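PDB 4R1D: Alpha/beta hydrolase from Pseudomonas aeruginosa PAO1, which probably acts as a calcium-binding lipase effector of the H2 type VI secretion system, held in check by Tli4. Local coordinates for residues S287-H292 with L324-S329; S439-I444 with T499-S504. All coordinates share one frame; numbering follows the deposited sequence.

Contact 1. Residues S287-H292 with L324-S329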
ATOM      1  N   SER A 287      12.031   7.746  -7.779  1.00 16.10           N
ATOM      2  CA  SER A 287      11.282   8.619  -8.686  1.00 15.22           C
ATOM      3  C   SER A 287      10.996   9.978  -8.063  1.00 14.64           C
ATOM      4  O   SER A 287      10.383  10.065  -6.999  1.00 14.24           O
ATOM      5  CB  SER A 287       9.943   7.979  -9.061  1.00 18.10           C
ATOM      6  OG  SER A 287       9.188   8.858  -9.873  1.00 16.98           O
ATOM      7  N   SER A 288      11.410  11.041  -8.746  1.00 13.97           N
ATOM      8  CA  SER A 288      11.109  12.399  -8.304  1.00 16.99           C
ATOM      9  C   SER A 288       9.596  12.686  -8.220  1.00 14.48           C
ATOM     10  O   SER A 288       9.173  13.673  -7.616  1.00 13.84           O
ATOM     11  CB  SER A 288      11.802  13.419  -9.225  1.00 16.42           C
ATOM     12  OG  SER A 288      11.477  13.156 -10.578  1.00 15.71           O
ATOM     13  N   THR A 289       8.767  11.845  -8.835  1.00 14.97           N
ATOM     14  CA  THR A 289       7.332  12.094  -8.738  1.00 13.57           C
ATOM     15  C   THR A 289       6.844  12.116  -7.293  1.00 14.58           C
ATOM     16  O   THR A 289       5.876  12.798  -6.992  1.00 16.58           O
ATOM     17  CB  THR A 289       6.466  11.092  -9.553  1.00 12.97           C
ATOM     18  OG1 THR A 289       6.589   9.771  -8.993  1.00 17.96           O
ATOM     19  CG2 THR A 289       6.862  11.099 -11.028  1.00 16.47           C
ATOM     20  N   ILE A 290       7.507  11.391  -6.395  1.00 15.12           N
ATOM     21  CA  ILE A 290       7.047  11.354  -4.999  1.00 15.22           C
ATOM     22  C   ILE A 290       7.070  12.748  -4.388  1.00 15.84           C
ATOM     23  O   ILE A 290       6.224  13.093  -3.561  1.00 14.25           O
ATOM     24  CB  ILE A 290       7.855  10.356  -4.114  1.00 16.09           C
ATOM     25  CG1 ILE A 290       7.162  10.165  -2.758  1.00 20.78           C
ATOM     26  CG2 ILE A 290       9.280  10.837  -3.900  1.00 19.11           C
ATOM     27  CD1 ILE A 290       7.944   9.275  -1.802  1.00 27.95           C
ATOM     28  N   TYR A 291       8.030  13.566  -4.813  1.00 13.73           N
ATOM     29  CA  TYR A 291       8.074  14.942  -4.333  1.00 17.27           C
ATOM     30  C   TYR A 291       6.874  15.729  -4.855  1.00 14.22           C
ATOM     31  O   TYR A 291       6.223  16.437  -4.110  1.00 15.97           O
ATOM     32  CB  TYR A 291       9.388  15.604  -4.752  1.00 15.14           C
ATOM     33  CG  TYR A 291       9.590  16.987  -4.190  1.00 15.65           C
ATOM     34  CD1 TYR A 291       8.959  18.082  -4.768  1.00 15.53           C
ATOM     35  CD2 TYR A 291      10.438  17.205  -3.113  1.00 15.78           C
ATOM     36  CE1 TYR A 291       9.141  19.345  -4.278  1.00 14.95           C
ATOM     37  CE2 TYR A 291      10.632  18.487  -2.608  1.00 15.26           C
ATOM     38  CZ  TYR A 291       9.987  19.549  -3.210  1.00 15.26           C
ATOM     39  OH  TYR A 291      10.147  20.831  -2.728  1.00 15.37           O
ATOM     40  N   HIS A 292       6.574  15.605  -6.143  1.00 15.58           N
ATOM     41  CA  HIS A 292       5.408  16.294  -6.684  1.00 14.82           C
ATOM     42  C   HIS A 292       4.164  15.923  -5.893  1.00 16.90           C
ATOM     43  O   HIS A 292       3.415  16.791  -5.445  1.00 16.11           O
ATOM     44  CB  HIS A 292       5.168  15.933  -8.153  1.00 14.86           C
ATOM     45  CG  HIS A 292       3.843  16.411  -8.660  1.00 16.53           C
ATOM     46  ND1 HIS A 292       2.677  15.700  -8.471  1.00 17.97           N
ATOM     47  CD2 HIS A 292       3.488  17.553  -9.296  1.00 20.84           C
ATOM     48  CE1 HIS A 292       1.663  16.372  -8.989  1.00 18.75           C
ATOM     49  NE2 HIS A 292       2.128  17.501  -9.496  1.00 22.19           N
ATOM     50  N   LEU A 324       7.551   5.563   0.840  1.00 16.82           N
ATOM     51  CA  LEU A 324       8.700   6.460   0.903  1.00 19.81           C
ATOM     52  C   LEU A 324       9.906   5.878   0.193  1.00 17.92           C
ATOM     53  O   LEU A 324      10.780   6.618  -0.260  1.00 20.43           O
ATOM     54  CB  LEU A 324       9.090   6.751   2.357  1.00 15.41           C
ATOM     55  CG  LEU A 324       8.254   7.826   3.036  1.00 19.46           C
ATOM     56  CD1 LEU A 324       8.604   7.906   4.518  1.00 18.88           C
ATOM     57  CD2 LEU A 324       8.432   9.186   2.349  1.00 20.53           C
ATOM     58  N   GLU A 325       9.967   4.552   0.111  1.00 14.50           N
ATOM     59  CA  GLU A 325      11.099   3.897  -0.538  1.00 15.72           C
ATOM     60  C   GLU A 325      11.160   4.178  -2.039  1.00 15.44           C
ATOM     61  O   GLU A 325      12.163   3.895  -2.683  1.00 16.58           O
ATOM     62  CB  GLU A 325      11.115   2.394  -0.248  1.00 16.40           C
ATOM     63  CG  GLU A 325      11.705   2.065   1.120  1.00 16.63           C
ATOM     64  CD  GLU A 325      11.363   0.666   1.600  1.00 21.39           C
ATOM     65  OE1 GLU A 325      10.797  -0.113   0.805  1.00 16.20           O
ATOM     66  OE2 GLU A 325      11.662   0.360   2.775  1.00 19.00           O
ATOM     67  N   LEU A 326      10.093   4.750  -2.587  1.00 15.72           N
ATOM     68  CA  LEU A 326      10.103   5.191  -3.977  1.00 15.79           C
ATOM     69  C   LEU A 326      10.910   6.482  -4.154  1.00 16.23           C
ATOM     70  O   LEU A 326      11.209   6.884  -5.277  1.00 16.36           O
ATOM     71  CB  LEU A 326       8.671   5.411  -4.468  1.00 16.19           C
ATOM     72  CG  LEU A 326       8.470   6.009  -5.866  1.00 23.63           C
ATOM     73  CD1 LEU A 326       9.022   5.055  -6.927  1.00 20.14           C
ATOM     74  CD2 LEU A 326       7.003   6.327  -6.139  1.00 21.59           C
ATOM     75  N   ALA A 327      11.250   7.141  -3.052  1.00 14.96           N
ATOM     76  CA  ALA A 327      11.970   8.415  -3.144  1.00 17.67           C
ATOM     77  C   ALA A 327      13.327   8.204  -3.819  1.00 16.46           C
ATOM     78  O   ALA A 327      13.935   7.150  -3.658  1.00 15.60           O
ATOM     79  CB  ALA A 327      12.144   9.007  -1.772  1.00 15.80           C
ATOM     80  N   PRO A 328      13.798   9.200  -4.603  1.00 13.78           N
ATOM     81  CA  PRO A 328      15.115   9.038  -5.237  1.00 14.67           C
ATOM     82  C   PRO A 328      16.226   8.700  -4.230  1.00 16.02           C
ATOM     83  O   PRO A 328      16.287   9.277  -3.144  1.00 18.41           O
ATOM     84  CB  PRO A 328      15.366  10.408  -5.889  1.00 13.60           C
ATOM     85  CG  PRO A 328      13.984  10.882  -6.260  1.00 13.52           C
ATOM     86  CD  PRO A 328      13.095  10.406  -5.075  1.00 14.39           C
ATOM     87  N   SER A 329      17.096   7.765  -4.597  1.00 13.77           N
ATOM     88  CA  SER A 329      18.222   7.377  -3.753  1.00 15.32           C
ATOM     89  C   SER A 329      19.371   8.367  -3.927  1.00 19.88           C
ATOM     90  O   SER A 329      19.254   9.329  -4.686  1.00 17.23           O
ATOM     91  CB  SER A 329      18.701   5.991  -4.152  1.00 15.73           C
ATOM     92  OG  SER A 329      19.229   6.018  -5.472  1.00 17.19           O
TER
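Ile290 leans across from the first turn of helix 289-296 and covers the beta turn Leu324-Ala327 with both of its branches. Ile290 CG2 lies on Ala327, 3.7 Å from Ala327 CA, with Ala327 CB and Pro328 CD close by. The other branch is fully stretched (chi2 -176°), which carries Ile290 CD1 along the turn until it rests 4.0 Å from Leu324 CA and within 4.2 Å of Leu324 CD2. Leu326 meets the entry to the helix instead. Its CG stands anti to the backbone N (chi1 174°), and Leu326 CD1 reaches to within 3.7 Å of Ser287 CB. Just beside this apolar touch, Ser287 N donates to Leu326 O at 2.8 Å. The carbonyl points almost straight at the donor, although the N-H is bent away from a linear approach (132°). Next along the chain, the Pro328 ring packs on the peptide between Ser287 and Ser288: Pro328 CD sits 3.3 Å from Ser287 O, and Pro328 CG lies 3.6 Å from Ser288 N. Ser287 N is thus bonded to the turn, its O accepts from Ile290 N beside the Pro328 ring, and its hydroxyl serves the helix. Ser287 OG accepts from Thr289 N at 3.2 Å and lies close to Thr499 O in the loop before helix 502-505, probably hydrogen-bonded to it. His415 of helix 400-421 takes up Glu325 O behind the turn. The result is a type I beta turn docked against a helix start that is opened by a serine capping bond, buried among the segments following strand 274-280 of the alpha/beta hydrolase sheet.

Contact 2. Residues S439-I444 with T499-S504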
ATOM      1  N   SER A 439       6.996  13.216 -16.706  1.00 18.68           N
ATOM      2  CA  SER A 439       7.235  12.362 -15.544  1.00 15.13           C
ATOM      3  C   SER A 439       7.807  13.109 -14.334  1.00 18.04           C
ATOM      4  O   SER A 439       8.451  12.496 -13.482  1.00 16.35           O
ATOM      5  CB  SER A 439       8.187  11.222 -15.921  1.00 18.53           C
ATOM      6  OG  SER A 439       7.761  10.528 -17.087  1.00 19.02           O
ATOM      7  N   TRP A 440       7.567  14.416 -14.257  1.00 17.77           N
ATOM      8  CA  TRP A 440       8.136  15.252 -13.194  1.00 19.57           C
ATOM      9  C   TRP A 440       9.635  15.027 -13.038  1.00 17.30           C
ATOM     10  O   TRP A 440      10.187  15.126 -11.935  1.00 18.94           O
ATOM     11  CB  TRP A 440       7.395  15.015 -11.866  1.00 18.72           C
ATOM     12  CG  TRP A 440       5.962  15.379 -12.003  1.00 19.52           C
ATOM     13  CD1 TRP A 440       4.899  14.530 -12.079  1.00 21.46           C
ATOM     14  CD2 TRP A 440       5.435  16.701 -12.157  1.00 19.35           C
ATOM     15  NE1 TRP A 440       3.733  15.245 -12.251  1.00 22.11           N
ATOM     16  CE2 TRP A 440       4.039  16.582 -12.300  1.00 21.06           C
ATOM     17  CE3 TRP A 440       6.009  17.977 -12.177  1.00 20.56           C
ATOM     18  CZ2 TRP A 440       3.209  17.687 -12.464  1.00 21.66           C
ATOM     19  CZ3 TRP A 440       5.189  19.074 -12.338  1.00 19.95           C
ATOM     20  CH2 TRP A 440       3.802  18.925 -12.483  1.00 22.94           C
ATOM     21  N   ARG A 441      10.297  14.758 -14.157  1.00 19.40           N
ATOM     22  CA  ARG A 441      11.702  14.380 -14.130  1.00 18.01           C
ATOM     23  C   ARG A 441      12.573  15.529 -13.612  1.00 16.97           C
ATOM     24  O   ARG A 441      13.501  15.312 -12.834  1.00 15.11           O
ATOM     25  CB  ARG A 441      12.146  13.924 -15.516  1.00 17.73           C
ATOM     26  CG  ARG A 441      13.567  13.395 -15.560  1.00 12.74           C
ATOM     27  CD  ARG A 441      14.574  14.485 -15.994  1.00 19.04           C
ATOM     28  NE  ARG A 441      15.919  13.936 -15.997  1.00 18.76           N
ATOM     29  CZ  ARG A 441      16.889  14.274 -16.846  1.00 19.95           C
ATOM     30  NH1 ARG A 441      16.683  15.182 -17.794  1.00 16.68           N
ATOM     31  NH2 ARG A 441      18.064  13.678 -16.745  1.00 17.97           N
ATOM     32  N   ASP A 442      12.285  16.745 -14.064  1.00 19.95           N
ATOM     33  CA  ASP A 442      12.865  17.930 -13.447  1.00 17.86           C
ATOM     34  C   ASP A 442      11.788  18.543 -12.596  1.00 18.68           C
ATOM     35  O   ASP A 442      10.742  18.944 -13.106  1.00 24.96           O
ATOM     36  CB  ASP A 442      13.323  18.956 -14.492  1.00 18.74           C
ATOM     37  CG  ASP A 442      14.493  18.466 -15.312  1.00 21.99           C
ATOM     38  OD1 ASP A 442      15.274  17.645 -14.794  1.00 23.23           O
ATOM     39  OD2 ASP A 442      14.641  18.900 -16.474  1.00 24.11           O
ATOM     40  N   LEU A 443      12.026  18.593 -11.292  1.00 16.77           N
ATOM     41  CA  LEU A 443      11.047  19.127 -10.382  1.00 17.33           C
ATOM     42  C   LEU A 443      11.444  20.580 -10.193  1.00 21.35           C
ATOM     43  O   LEU A 443      12.463  20.867  -9.573  1.00 18.40           O
ATOM     44  CB  LEU A 443      11.091  18.369  -9.060  1.00 16.82           C
ATOM     45  CG  LEU A 443       9.836  18.406  -8.185  1.00 17.47           C
ATOM     46  CD1 LEU A 443       9.369  19.838  -7.983  1.00 21.03           C
ATOM     47  CD2 LEU A 443       8.742  17.576  -8.815  1.00 20.13           C
ATOM     48  N   ILE A 444      10.643  21.488 -10.738  1.00 16.97           N
ATOM     49  CA  ILE A 444      11.017  22.902 -10.783  1.00 18.15           C
ATOM     50  C   ILE A 444      10.070  23.806 -10.012  1.00 19.13           C
ATOM     51  O   ILE A 444       8.871  23.818 -10.258  1.00 19.22           O
ATOM     52  CB  ILE A 444      11.059  23.409 -12.234  1.00 18.50           C
ATOM     53  CG1 ILE A 444      12.057  22.595 -13.062  1.00 21.11           C
ATOM     54  CG2 ILE A 444      11.398  24.903 -12.265  1.00 20.10           C
ATOM     55  CD1 ILE A 444      11.711  22.569 -14.564  1.00 22.70           C
ATOM     56  N   THR A 499       5.522   7.990 -14.429  1.00 18.48           N
ATOM     57  CA  THR A 499       5.805   7.772 -13.013  1.00 16.59           C
ATOM     58  C   THR A 499       7.286   7.564 -12.717  1.00 16.47           C
ATOM     59  O   THR A 499       7.778   8.026 -11.690  1.00 21.06           O
ATOM     60  CB  THR A 499       5.005   6.585 -12.459  1.00 18.06           C
ATOM     61  OG1 THR A 499       3.642   6.980 -12.307  1.00 19.01           O
ATOM     62  CG2 THR A 499       5.557   6.156 -11.097  1.00 20.77           C
ATOM     63  N   VAL A 500       7.985   6.874 -13.617  1.00 15.38           N
ATOM     64  CA  VAL A 500       9.416   6.611 -13.461  1.00 16.70           C
ATOM     65  C   VAL A 500      10.211   7.395 -14.516  1.00 13.46           C
ATOM     66  O   VAL A 500      10.121   7.104 -15.699  1.00 13.77           O
ATOM     67  CB  VAL A 500       9.706   5.099 -13.612  1.00 16.91           C
ATOM     68  CG1 VAL A 500      11.216   4.791 -13.539  1.00 15.02           C
ATOM     69  CG2 VAL A 500       8.940   4.307 -12.531  1.00 16.46           C
ATOM     70  N   PRO A 501      10.983   8.400 -14.082  1.00 14.76           N
ATOM     71  CA  PRO A 501      11.817   9.125 -15.058  1.00 14.35           C
ATOM     72  C   PRO A 501      12.829   8.172 -15.661  1.00 15.06           C
ATOM     73  O   PRO A 501      13.263   7.234 -15.005  1.00 14.36           O
ATOM     74  CB  PRO A 501      12.539  10.163 -14.199  1.00 15.69           C
ATOM     75  CG  PRO A 501      11.580  10.413 -13.061  1.00 22.87           C
ATOM     76  CD  PRO A 501      10.982   9.052 -12.760  1.00 18.41           C
ATOM     77  N   THR A 502      13.214   8.413 -16.905  1.00 14.89           N
ATOM     78  CA  THR A 502      14.221   7.589 -17.542  1.00 11.98           C
ATOM     79  C   THR A 502      15.495   7.480 -16.674  1.00 13.54           C
ATOM     80  O   THR A 502      16.149   6.438 -16.655  1.00 16.02           O
ATOM     81  CB  THR A 502      14.527   8.134 -18.959  1.00 12.82           C
ATOM     82  OG1 THR A 502      13.292   8.268 -19.682  1.00 16.64           O
ATOM     83  CG2 THR A 502      15.446   7.192 -19.720  1.00 15.49           C
ATOM     84  N   ASP A 503      15.835   8.553 -15.953  1.00 16.84           N
ATOM     85  CA  ASP A 503      16.950   8.533 -15.002  1.00 18.94           C
ATOM     86  C   ASP A 503      17.001   7.212 -14.241  1.00 18.01           C
ATOM     87  O   ASP A 503      18.046   6.585 -14.117  1.00 18.08           O
ATOM     88  CB  ASP A 503      16.787   9.644 -13.950  1.00 16.02           C
ATOM     89  CG  ASP A 503      17.035  11.030 -14.507  1.00 18.45           C
ATOM     90  OD1 ASP A 503      17.963  11.178 -15.326  1.00 19.04           O
ATOM     91  OD2 ASP A 503      16.305  11.971 -14.111  1.00 17.55           O
ATOM     92  N   SER A 504      15.846   6.819 -13.721  1.00 14.06           N
ATOM     93  CA  SER A 504      15.706   5.657 -12.840  1.00 11.67           C
ATOM     94  C   SER A 504      15.428   4.392 -13.664  1.00 14.03           C
ATOM     95  O   SER A 504      15.960   3.319 -13.381  1.00 14.00           O
ATOM     96  CB  SER A 504      14.566   5.937 -11.838  1.00 13.92           C
ATOM     97  OG  SER A 504      14.273   4.812 -11.001  1.00 15.01           O
TER
HETATM   98  O   HOH W   1      14.815  13.022 -12.023  1.00 17.05           O
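Asp503 OD2 takes two donors: Arg441 NE donates to it at 2.8 Å, nearly straight at 173°, and a water donates to it while also donating to Arg441 O. That water ties the arginine's own backbone to the carboxylate its side chain holds. The second arm of the salt bridge runs from Arg441 NH2 to Asp503 OD1 at 2.9 Å, using the syn lone pair. The grip is therefore side-on, one nitrogen to each oxygen, yet the two groups are not coplanar. Their planes are turned 37° apart; OD2 lies in the guanidinium plane, though NE meets it tilted out of the carboxylate plane, and OD1 sits tilted from the guanidinium plane. Arg441 gets there by a bend at chi2 (-96°), which turns the chain past Pro501, with Arg441 CG resting 3.7 Å from Pro501 CB. The same proline ring touches Ser439 O through Pro501 CG at 3.8 Å. A second carboxylate lies nearby: Asp442 OD1 is a long 4.0 Å from Arg441 NE and far out of the guanidinium plane, a purely electrostatic neighbour that also forms a salt bridge with Arg333. Arg441 NH2 also reaches Asp490 O, which helps fix the guanidinium. Pro501 is the N-cap of helix 502-505, so the start of that helix may further stabilise the negative charge of Asp503. This is a bidentate arginine-aspartate bridge within a small buried salt-bridge network, pinning the first turn of a short helix to the loop that leads into strand 443-446 of the mixed sheet.

In the fold
Running from the N terminus, the chain leaves strand 274-280 of the parallel sheet, and contact 1 then closes a loop whose 31 intervening residues include helix 310-317. Helix 400-421 and strand 427-432 follow before contact 2 opens. It closes a longer excursion of 54 residues, holding strand 477-479, ahead of the outermost strand 515-519. The two loops are in series, neither nested nor crossed, but their contacts touch, with centres about 9 Å apart. Ser288 OG meets Trp440 O, and the His292 and Trp440 rings stack. Together they tie helix 289-296 to the loop into strand 443-446 and to helix 502-505.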